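Local coordinates for beta-L-arabinobiosidase (Bacteroides thetaiotaomicron, PDB 5MQR), which is a gut-bacterial glycoside hydrolase of pectin breakdown, probably splitting L-arabinose-containing side chains of the plant polysaccharide, at residues 37-41 against 575-580; 51-57 against 397-403; 354-359 against 456-460. All blocks are in the same frame, centred on the assembly; numbering follows the deposited sequence.

Interaction 1 (37-41 against 575-580)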
loop_
_atom_site.group_PDB
_atom_site.type_symbol
_atom_site.label_atom_id
_atom_site.label_comp_id
_atom_site.label_asym_id
_atom_site.label_seq_id
_atom_site.Cartn_x
_atom_site.Cartn_y
_atom_site.Cartn_z
ATOM N N ASN A 37 0.119 17.219 17.708
ATOM C CA ASN A 37 0.187 17.651 19.081
ATOM C C ASN A 37 1.481 18.466 19.297
ATOM O O ASN A 37 2.565 17.890 19.337
ATOM C CB ASN A 37 0.136 16.433 20.020
ATOM C CG ASN A 37 0.312 16.812 21.485
ATOM O OD1 ASN A 37 0.348 17.986 21.833
ATOM N ND2 ASN A 37 0.440 15.822 22.338
ATOM N N PRO A 38 1.371 19.807 19.444
ATOM C CA PRO A 38 2.560 20.680 19.508
ATOM C C PRO A 38 3.504 20.477 20.718
ATOM O O PRO A 38 4.621 20.969 20.697
ATOM C CB PRO A 38 1.964 22.091 19.526
ATOM C CG PRO A 38 0.609 21.922 20.046
ATOM C CD PRO A 38 0.132 20.578 19.582
ATOM N N THR A 39 3.026 19.795 21.756
ATOM C CA THR A 39 3.831 19.387 22.909
ATOM C C THR A 39 4.999 18.438 22.525
ATOM O O THR A 39 5.991 18.371 23.232
ATOM C CB THR A 39 2.911 18.773 24.005
ATOM O OG1 THR A 39 2.151 19.827 24.597
ATOM C CG2 THR A 39 3.691 18.107 25.127
ATOM N N TYR A 40 4.868 17.711 21.416
ATOM C CA TYR A 40 5.991 16.984 20.839
ATOM C C TYR A 40 6.542 17.716 19.621
ATOM O O TYR A 40 5.784 18.259 18.802
ATOM C CB TYR A 40 5.551 15.599 20.396
ATOM C CG TYR A 40 5.320 14.574 21.491
ATOM C CD1 TYR A 40 4.274 14.710 22.418
ATOM C CD2 TYR A 40 6.095 13.410 21.537
ATOM C CE1 TYR A 40 4.036 13.737 23.389
ATOM C CE2 TYR A 40 5.872 12.427 22.493
ATOM C CZ TYR A 40 4.850 12.586 23.417
ATOM O OH TYR A 40 4.671 11.579 24.345
ATOM N N HIS A 41 7.867 17.647 19.456
ATOM C CA HIS A 41 8.538 18.227 18.296
ATOM C C HIS A 41 8.157 17.560 16.997
ATOM O O HIS A 41 8.135 18.230 15.958
ATOM C CB HIS A 41 10.061 18.174 18.436
ATOM C CG HIS A 41 10.604 19.062 19.514
ATOM N ND1 HIS A 41 11.900 18.969 19.949
ATOM C CD2 HIS A 41 10.027 20.029 20.265
ATOM C CE1 HIS A 41 12.110 19.854 20.901
ATOM N NE2 HIS A 41 10.994 20.519 21.104
ATOM N N ARG A 575 15.942 16.591 22.933
ATOM C CA ARG A 575 15.859 17.834 23.688
ATOM C C ARG A 575 14.391 18.159 23.868
ATOM O O ARG A 575 13.619 18.053 22.928
ATOM C CB ARG A 575 16.567 18.974 22.957
ATOM C CG ARG A 575 18.056 19.008 23.240
ATOM C CD ARG A 575 18.770 20.091 22.444
ATOM N NE ARG A 575 20.207 19.801 22.364
ATOM C CZ ARG A 575 21.190 20.466 22.984
ATOM N NH1 ARG A 575 20.956 21.539 23.752
ATOM N NH2 ARG A 575 22.453 20.060 22.807
ATOM N N THR A 576 14.015 18.576 25.063
ATOM C CA THR A 576 12.645 19.029 25.304
ATOM C C THR A 576 12.415 20.460 24.737
ATOM O O THR A 576 11.362 20.749 24.135
ATOM C CB THR A 576 12.236 18.846 26.787
ATOM O OG1 THR A 576 10.913 19.355 26.974
ATOM C CG2 THR A 576 13.172 19.563 27.749
ATOM N N PHE A 577 13.419 21.329 24.877
ATOM C CA PHE A 577 13.402 22.680 24.321
ATOM C C PHE A 577 13.408 22.626 22.779
ATOM O O PHE A 577 14.153 21.827 22.224
ATOM C CB PHE A 577 14.664 23.440 24.814
ATOM C CG PHE A 577 14.752 24.873 24.345
ATOM C CD1 PHE A 577 15.234 25.181 23.086
ATOM C CD2 PHE A 577 14.371 25.923 25.188
ATOM C CE1 PHE A 577 15.329 26.498 22.658
ATOM C CE2 PHE A 577 14.463 27.259 24.762
ATOM C CZ PHE A 577 14.933 27.537 23.492
ATOM N N PRO A 578 12.609 23.446 22.075
ATOM C CA PRO A 578 11.586 24.360 22.614
ATOM C C PRO A 578 10.224 23.703 22.893
ATOM O O PRO A 578 9.860 22.716 22.264
ATOM C CB PRO A 578 11.392 25.352 21.475
ATOM C CG PRO A 578 11.639 24.531 20.263
ATOM C CD PRO A 578 12.785 23.628 20.631
ATOM N N THR A 579 9.468 24.296 23.808
ATOM C CA THR A 579 8.127 23.838 24.131
ATOM C C THR A 579 7.136 24.893 23.644
ATOM O O THR A 579 7.537 25.967 23.147
ATOM C CB THR A 579 7.963 23.618 25.661
ATOM O OG1 THR A 579 7.888 24.886 26.314
ATOM C CG2 THR A 579 9.162 22.797 26.245
ATOM N N VAL A 580 5.842 24.583 23.822
ATOM C CA VAL A 580 4.757 25.550 23.609
ATOM C C VAL A 580 4.833 26.763 24.543
ATOM O O VAL A 580 4.242 27.792 24.226
ATOM C CB VAL A 580 3.335 24.932 23.694
ATOM C CG1 VAL A 580 3.145 23.858 22.635
ATOM C CG2 VAL A 580 3.003 24.379 25.081
#
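His41 presents the outer rim of its imidazole to a bend of backbone carbonyls formed by Arg575, Thr576, Phe577 and Pro578. Its CG stands opposite the carbonyl carbon and beside the backbone N (chi1 -68°), which sends His41 NE2 across the gap to donate a hydrogen bond to Pro578 O at 2.7 Å. The acceptor sits at the ring edge, almost in the imidazole plane, but the bond is bent to 146° at the hydrogen, and the donor is somewhat tilted from the plane of the carbonyl. Next to it, His41 CE1 has Phe577 O 3.1 Å away, near the ring plane, while Arg575 O approaches the same carbon obliquely. Thr576 O lies 3.1 Å from His41 NE2, also at a slant. Pro578, which follows a cis peptide bond, brings its CD to 3.6 Å from His41 NE2, and Ile355 packs against CD2 of the histidine.

A second, apolar touch involves Val580 and Pro38. Val580 places CG1 beside its own backbone N, and this methyl meets Pro38 CB at 3.8 Å, the two side chains crossing obliquely. Pro38 belongs to a type I turn from Asn37 to Tyr40, in which Asn37 OD1 forms an Asx turn by accepting from Thr39 N at 3.2 Å, the donor standing above the carbonyl plane. Asn37 ND2 in turn bonds Gln44, a ligand of the sodium ion.

The contact thus joins an N-terminal loop of the propeller region to a loop of the CBM-like region. With several carbonyl oxygens gathered round NE2 and CE1, the imidazole edge is met by partial negative charge, which would probably keep the proton on NE2 and could ease a positive charge on the ring.

Interaction 2 (51-57 against 397-403)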
loop_
_atom_site.group_PDB
_atom_site.type_symbol
_atom_site.label_atom_id
_atom_site.label_comp_id
_atom_site.label_asym_id
_atom_site.label_seq_id
_atom_site.Cartn_x
_atom_site.Cartn_y
_atom_site.Cartn_z
ATOM N N VAL A 51 11.809 8.814 4.258
ATOM C CA VAL A 51 12.099 10.237 4.179
ATOM C C VAL A 51 13.550 10.449 4.586
ATOM O O VAL A 51 13.973 10.001 5.657
ATOM C CB VAL A 51 11.207 11.105 5.081
ATOM C CG1 VAL A 51 11.516 12.587 4.871
ATOM C CG2 VAL A 51 9.747 10.881 4.766
ATOM N N HIS A 52 14.305 11.129 3.734
ATOM C CA HIS A 52 15.672 11.542 4.091
ATOM C C HIS A 52 15.720 13.054 4.313
ATOM O O HIS A 52 15.446 13.837 3.391
ATOM C CB HIS A 52 16.670 11.132 3.018
ATOM C CG HIS A 52 16.731 9.663 2.792
ATOM N ND1 HIS A 52 17.379 9.116 1.717
ATOM C CD2 HIS A 52 16.201 8.628 3.481
ATOM C CE1 HIS A 52 17.272 7.799 1.765
ATOM N NE2 HIS A 52 16.569 7.479 2.834
ATOM N N ASN A 53 16.047 13.445 5.537
ATOM C CA ASN A 53 16.251 14.845 5.870
ATOM C C ASN A 53 17.750 15.076 5.748
ATOM O O ASN A 53 18.522 14.452 6.487
ATOM C CB ASN A 53 15.817 15.161 7.309
ATOM C CG ASN A 53 14.472 14.587 7.668
ATOM O OD1 ASN A 53 14.335 13.924 8.701
ATOM N ND2 ASN A 53 13.461 14.873 6.860
ATOM N N ILE A 54 18.143 15.982 4.846
ATOM C CA ILE A 54 19.533 16.271 4.531
ATOM C C ILE A 54 19.833 17.753 4.782
ATOM O O ILE A 54 19.237 18.625 4.141
ATOM C CB ILE A 54 19.861 15.957 3.059
ATOM C CG1 ILE A 54 19.490 14.512 2.712
ATOM C CG2 ILE A 54 21.345 16.190 2.770
ATOM C CD1 ILE A 54 20.207 13.435 3.527
ATOM N N GLN A 55 20.764 18.029 5.697
ATOM C CA GLN A 55 21.190 19.396 5.936
ATOM C C GLN A 55 22.199 19.826 4.863
ATOM O O GLN A 55 23.178 19.141 4.588
ATOM C CB GLN A 55 21.789 19.541 7.329
ATOM C CG GLN A 55 21.916 20.956 7.847
ATOM C CD GLN A 55 22.524 20.992 9.238
ATOM O OE1 GLN A 55 23.599 20.435 9.467
ATOM N NE2 GLN A 55 21.827 21.602 10.178
ATOM N N LEU A 56 21.936 20.986 4.287
ATOM C CA LEU A 56 22.738 21.547 3.234
ATOM C C LEU A 56 23.715 22.591 3.771
ATOM O O LEU A 56 24.858 22.599 3.355
ATOM C CB LEU A 56 21.829 22.190 2.182
ATOM C CG LEU A 56 21.404 21.296 1.039
ATOM C CD1 LEU A 56 20.705 20.060 1.559
ATOM C CD2 LEU A 56 20.513 22.053 0.071
ATOM N N VAL A 57 23.232 23.489 4.640
ATOM C CA VAL A 57 24.047 24.574 5.203
ATOM C C VAL A 57 23.908 24.625 6.728
ATOM O O VAL A 57 22.797 24.707 7.249
ATOM C CB VAL A 57 23.653 25.953 4.620
ATOM C CG1 VAL A 57 24.585 27.019 5.159
ATOM C CG2 VAL A 57 23.667 25.936 3.086
ATOM N N ASP A 397 19.754 27.169 9.645
ATOM C CA ASP A 397 20.342 26.087 8.869
ATOM C C ASP A 397 19.427 25.778 7.671
ATOM O O ASP A 397 18.215 25.788 7.814
ATOM C CB ASP A 397 20.501 24.841 9.752
ATOM C CG ASP A 397 21.421 25.071 10.927
ATOM O OD1 ASP A 397 22.400 25.814 10.736
ATOM O OD2 ASP A 397 21.189 24.509 12.039
HETATM N N MSE A 398 20.025 25.489 6.510
HETATM C CA MSE A 398 19.278 25.165 5.286
HETATM C C MSE A 398 19.247 23.666 5.123
HETATM O O MSE A 398 20.273 22.970 5.291
HETATM C CB MSE A 398 19.849 25.858 4.051
HETATM C CG MSE A 398 20.050 27.362 4.180
HETATM SE SE MSE A 398 18.457 28.242 4.879
HETATM C CE MSE A 398 17.252 27.817 3.390
ATOM N N TRP A 399 18.052 23.159 4.827
ATOM C CA TRP A 399 17.791 21.731 4.692
ATOM C C TRP A 399 17.036 21.412 3.390
ATOM O O TRP A 399 16.404 22.290 2.769
ATOM C CB TRP A 399 16.916 21.247 5.853
ATOM C CG TRP A 399 17.580 21.149 7.149
ATOM C CD1 TRP A 399 17.880 22.169 7.995
ATOM C CD2 TRP A 399 17.984 19.951 7.805
ATOM N NE1 TRP A 399 18.445 21.682 9.142
ATOM C CE2 TRP A 399 18.541 20.324 9.049
ATOM C CE3 TRP A 399 17.932 18.598 7.463
ATOM C CZ2 TRP A 399 19.061 19.405 9.940
ATOM C CZ3 TRP A 399 18.462 17.667 8.356
ATOM C CH2 TRP A 399 19.019 18.077 9.586
ATOM N N ILE A 400 17.090 20.141 3.014
ATOM C CA ILE A 400 16.195 19.579 2.001
ATOM C C ILE A 400 15.664 18.221 2.513
ATOM O O ILE A 400 16.311 17.567 3.304
ATOM C CB ILE A 400 16.896 19.487 0.608
ATOM C CG1 ILE A 400 15.873 19.536 -0.538
ATOM C CG2 ILE A 400 17.797 18.238 0.485
ATOM C CD1 ILE A 400 16.484 19.748 -1.929
ATOM N N SER A 401 14.470 17.832 2.090
ATOM C CA SER A 401 13.963 16.497 2.381
ATOM C C SER A 401 13.536 15.836 1.099
ATOM O O SER A 401 12.904 16.451 0.246
ATOM C CB SER A 401 12.801 16.511 3.381
ATOM O OG SER A 401 13.278 16.541 4.726
ATOM N N ARG A 402 13.917 14.576 0.968
ATOM C CA ARG A 402 13.449 13.722 -0.105
ATOM C C ARG A 402 12.358 12.811 0.461
ATOM O O ARG A 402 12.579 12.124 1.444
ATOM C CB ARG A 402 14.595 12.885 -0.622
ATOM C CG ARG A 402 14.203 11.910 -1.709
ATOM C CD ARG A 402 15.209 10.789 -1.699
ATOM N NE ARG A 402 15.097 9.939 -2.858
ATOM C CZ ARG A 402 15.748 8.788 -3.025
ATOM N NH1 ARG A 402 16.546 8.299 -2.081
ATOM N NH2 ARG A 402 15.560 8.105 -4.155
ATOM N N ILE A 403 11.213 12.794 -0.196
ATOM C CA ILE A 403 10.080 11.956 0.191
ATOM C C ILE A 403 9.776 10.996 -0.970
ATOM O O ILE A 403 9.427 11.453 -2.061
ATOM C CB ILE A 403 8.863 12.820 0.532
ATOM C CG1 ILE A 403 9.223 13.741 1.709
ATOM C CG2 ILE A 403 7.655 11.952 0.842
ATOM C CD1 ILE A 403 8.539 15.083 1.666
HETATM O O HOH W 1 19.297 22.477 11.697
#
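Gln55 lies across the indole of Trp399 in an antiparallel strand pair, 52-57 with 397-403, that is interrupted by a classic beta bulge: Leu56 and Val57 both face Met398, and both their N-H groups reach Met398 O from the same face of its plane. The strands belong to a large mixed sheet, in which 52-57 also pairs with 431-435.

Along the glutamine, CB rests over the centre of the six-membered ring of Trp399, 3.6 Å from the centroid, a CH-pi contact. CG stands anti to the backbone N (chi1 -164°), which carries it over the same indole, 3.6 Å from Trp399 CE2. CD continues past CZ2, with the amide plane turned 54° from the ring. At the tip, OE1 accepts from Val437 N, while NE2 makes a weak bond to a water. That water also accepts from Trp399 NE1, at the indole edge, and donates to Asp397 OD2, whose stronger partner is the salt bridge with Arg359. With Trp399 replaced by an alanine, CB and CG of Gln55 would probably lie over a gap and the water, without the indole N-H, would be likely to lose its hold, although OE1 could still bond Val437 N.

Two residues before Gln55, on the same face as the indole, Asn53 ND2 lies 2.7 Å from Ser401 OG and donates to it within 6° of its own amide plane.

Interaction 3 (354-359 against 456-460). With CA (calcium ion), chain J.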
loop_
_atom_site.group_PDB
_atom_site.type_symbol
_atom_site.label_atom_id
_atom_site.label_comp_id
_atom_site.label_asym_id
_atom_site.label_seq_id
_atom_site.Cartn_x
_atom_site.Cartn_y
_atom_site.Cartn_z
ATOM N N GLU A 354 12.451 16.804 13.980
ATOM C CA GLU A 354 13.532 17.252 14.870
ATOM C C GLU A 354 13.628 18.783 14.879
ATOM O O GLU A 354 13.250 19.446 13.903
ATOM C CB GLU A 354 14.858 16.665 14.376
ATOM C CG GLU A 354 14.903 15.138 14.361
ATOM C CD GLU A 354 14.954 14.541 15.765
ATOM O OE1 GLU A 354 15.535 15.187 16.670
ATOM O OE2 GLU A 354 14.437 13.414 15.977
ATOM N N ILE A 355 14.107 19.347 15.988
ATOM C CA ILE A 355 14.405 20.765 16.044
ATOM C C ILE A 355 15.806 20.916 16.633
ATOM O O ILE A 355 16.003 20.809 17.859
ATOM C CB ILE A 355 13.394 21.585 16.884
ATOM C CG1 ILE A 355 11.948 21.378 16.414
ATOM C CG2 ILE A 355 13.748 23.080 16.848
ATOM C CD1 ILE A 355 10.918 22.062 17.295
ATOM N N THR A 356 16.770 21.163 15.750
ATOM C CA THR A 356 18.080 21.653 16.137
ATOM C C THR A 356 17.875 22.861 17.074
ATOM O O THR A 356 16.996 23.685 16.812
ATOM C CB THR A 356 18.867 22.113 14.891
ATOM O OG1 THR A 356 18.779 21.112 13.865
ATOM C CG2 THR A 356 20.323 22.346 15.225
ATOM N N PRO A 357 18.639 22.955 18.176
ATOM C CA PRO A 357 18.590 24.204 18.941
ATOM C C PRO A 357 19.091 25.393 18.087
ATOM O O PRO A 357 20.034 25.221 17.321
ATOM C CB PRO A 357 19.528 23.953 20.128
ATOM C CG PRO A 357 20.031 22.573 20.019
ATOM C CD PRO A 357 19.686 22.046 18.662
HETATM N N MSE A 358 18.435 26.570 18.196
HETATM C CA MSE A 358 18.930 27.763 17.523
HETATM C C MSE A 358 20.172 28.218 18.251
HETATM O O MSE A 358 20.125 28.564 19.425
HETATM C CB MSE A 358 17.891 28.871 17.549
HETATM C CG MSE A 358 18.301 30.115 16.747
HETATM SE SE MSE A 358 17.015 31.566 17.096
HETATM C CE MSE A 358 15.340 30.753 16.465
ATOM N N ARG A 359 21.299 28.202 17.581
ATOM C CA ARG A 359 22.622 28.523 18.079
ATOM C C ARG A 359 22.873 30.017 18.142
ATOM O O ARG A 359 23.547 30.476 19.063
ATOM C CB ARG A 359 23.684 27.801 17.255
ATOM C CG ARG A 359 23.502 26.278 17.311
ATOM C CD ARG A 359 24.545 25.503 16.527
ATOM N NE ARG A 359 24.719 25.908 15.140
ATOM C CZ ARG A 359 23.891 25.618 14.136
ATOM N NH1 ARG A 359 22.746 24.963 14.340
ATOM N NH2 ARG A 359 24.203 26.016 12.917
ATOM N N PHE A 456 25.230 20.258 19.094
ATOM C CA PHE A 456 23.860 20.714 19.073
ATOM C C PHE A 456 22.909 19.834 18.253
ATOM O O PHE A 456 21.759 20.178 18.086
ATOM C CB PHE A 456 23.841 22.170 18.587
ATOM C CG PHE A 456 24.645 23.084 19.460
ATOM C CD1 PHE A 456 24.133 23.520 20.688
ATOM C CD2 PHE A 456 25.923 23.452 19.098
ATOM C CE1 PHE A 456 24.876 24.326 21.527
ATOM C CE2 PHE A 456 26.672 24.271 19.932
ATOM C CZ PHE A 456 26.147 24.707 21.143
ATOM N N ASP A 457 23.362 18.700 17.759
ATOM C CA ASP A 457 22.501 17.830 16.961
ATOM C C ASP A 457 23.072 16.416 16.989
ATOM O O ASP A 457 24.117 16.184 17.609
ATOM C CB ASP A 457 22.350 18.376 15.508
ATOM C CG ASP A 457 20.918 18.213 14.953
ATOM O OD1 ASP A 457 20.220 17.257 15.383
ATOM O OD2 ASP A 457 20.499 19.041 14.109
ATOM N N TYR A 458 22.381 15.482 16.333
ATOM C CA TYR A 458 22.788 14.095 16.295
ATOM C C TYR A 458 22.400 13.471 14.973
ATOM O O TYR A 458 21.594 14.052 14.230
ATOM C CB TYR A 458 22.150 13.322 17.453
ATOM C CG TYR A 458 20.713 13.679 17.735
ATOM C CD1 TYR A 458 19.671 13.338 16.832
ATOM C CD2 TYR A 458 20.371 14.326 18.914
ATOM C CE1 TYR A 458 18.344 13.672 17.118
ATOM C CE2 TYR A 458 19.054 14.642 19.211
ATOM C CZ TYR A 458 18.050 14.317 18.324
ATOM O OH TYR A 458 16.773 14.651 18.678
ATOM N N ALA A 459 22.996 12.307 14.702
ATOM C CA ALA A 459 22.631 11.461 13.559
ATOM C C ALA A 459 21.475 10.598 14.009
ATOM O O ALA A 459 21.405 10.215 15.164
ATOM C CB ALA A 459 23.795 10.590 13.112
ATOM N N LYS A 460 20.560 10.304 13.102
ATOM C CA LYS A 460 19.424 9.475 13.445
ATOM C C LYS A 460 18.901 8.739 12.224
ATOM O O LYS A 460 18.691 9.360 11.173
ATOM C CB LYS A 460 18.329 10.325 14.066
ATOM C CG LYS A 460 17.245 9.505 14.697
ATOM C CD LYS A 460 15.977 10.295 14.831
ATOM C CE LYS A 460 15.226 10.292 13.529
ATOM N NZ LYS A 460 14.283 11.435 13.430
HETATM CA CA CA J . 25.808 15.408 19.087
HETATM O O HOH W 2 17.758 17.455 16.692
HETATM O O HOH W 3 24.678 16.892 20.696
HETATM O O HOH W 4 24.426 13.982 20.485
#
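Glu354 and Tyr458 meet at about a right angle, the carboxylate standing 79° from the phenol plane. The tyrosine hydroxyl donates to Glu354 OE1, which lies at the ring edge; the modelled separation of Tyr458 OH and Glu354 OE1, 2.4 Å, is very short and its exact value is doubtful. Lys460 comes from the opposite direction with its chain bent at chi3, and its NZ forms a salt bridge with Glu354 OE2 at 3.2 Å, on the anti side and somewhat out of the carboxylate plane. The two carboxylate oxygens are thereby divided between a phenol and an ammonium group, and the lysine would probably help to hold the glutamate ionised.

Thr356 crosses Asp457 in a similarly steep manner. Its hydroxyl, placed beside the backbone N by chi1 (-47°), donates to Asp457 OD2 at 2.7 Å from above the carboxylate plane. The other oxygen, Asp457 OD1, accepts from Tyr458 N at 3.0 Å, and a water bridges it to Glu354 OE1.

Asp457 belongs to a calcium-binding loop of the CBM-like region: its backbone O binds the calcium ion at 2.4 Å, with two waters and Asp452, Asp454 and Glu597 among the other ligands. The carboxylate takes no part in that backbone-to-metal bond; its OD2, besides meeting Thr356 across the contact, is bonded by Tyr434 of strand 431-435.

At the other end the contact turns apolar. Phe456 offers one face to Arg359, whose CG sits over the ring toward its rim and whose CD approaches Phe456 CD2 at 3.6 Å. Pro357 CG lies at the edge of the same ring and packs on Phe456 CB at 4.1 Å. The arginine's guanidinium, its plane 36° from that of the ring, passes on to salt bridges with Asp397 and Glu396.

Overall arrangement
Interaction 2 is wholly buried, a backbone hydrogen-bond ladder broken by one bulge, with a CH-pi contact of Gln55 on the indole at one face. Interactions 1 and 3 join loops instead, and each ties the propeller side to the CBM-like region: interaction 1 at the surface through a single histidine bond and slight apolar packing, interaction 3 in a more buried setting with a salt bridge and side-chain hydrogen bonds to carboxylates beside a calcium ion. Interactions 2 and 3 share a salt bridge and both lean on strand 431-435, while interactions 1 and 3 meet by packing. Interactions 1 and 2 stay apart, their nearest atoms about 10 Å from each other.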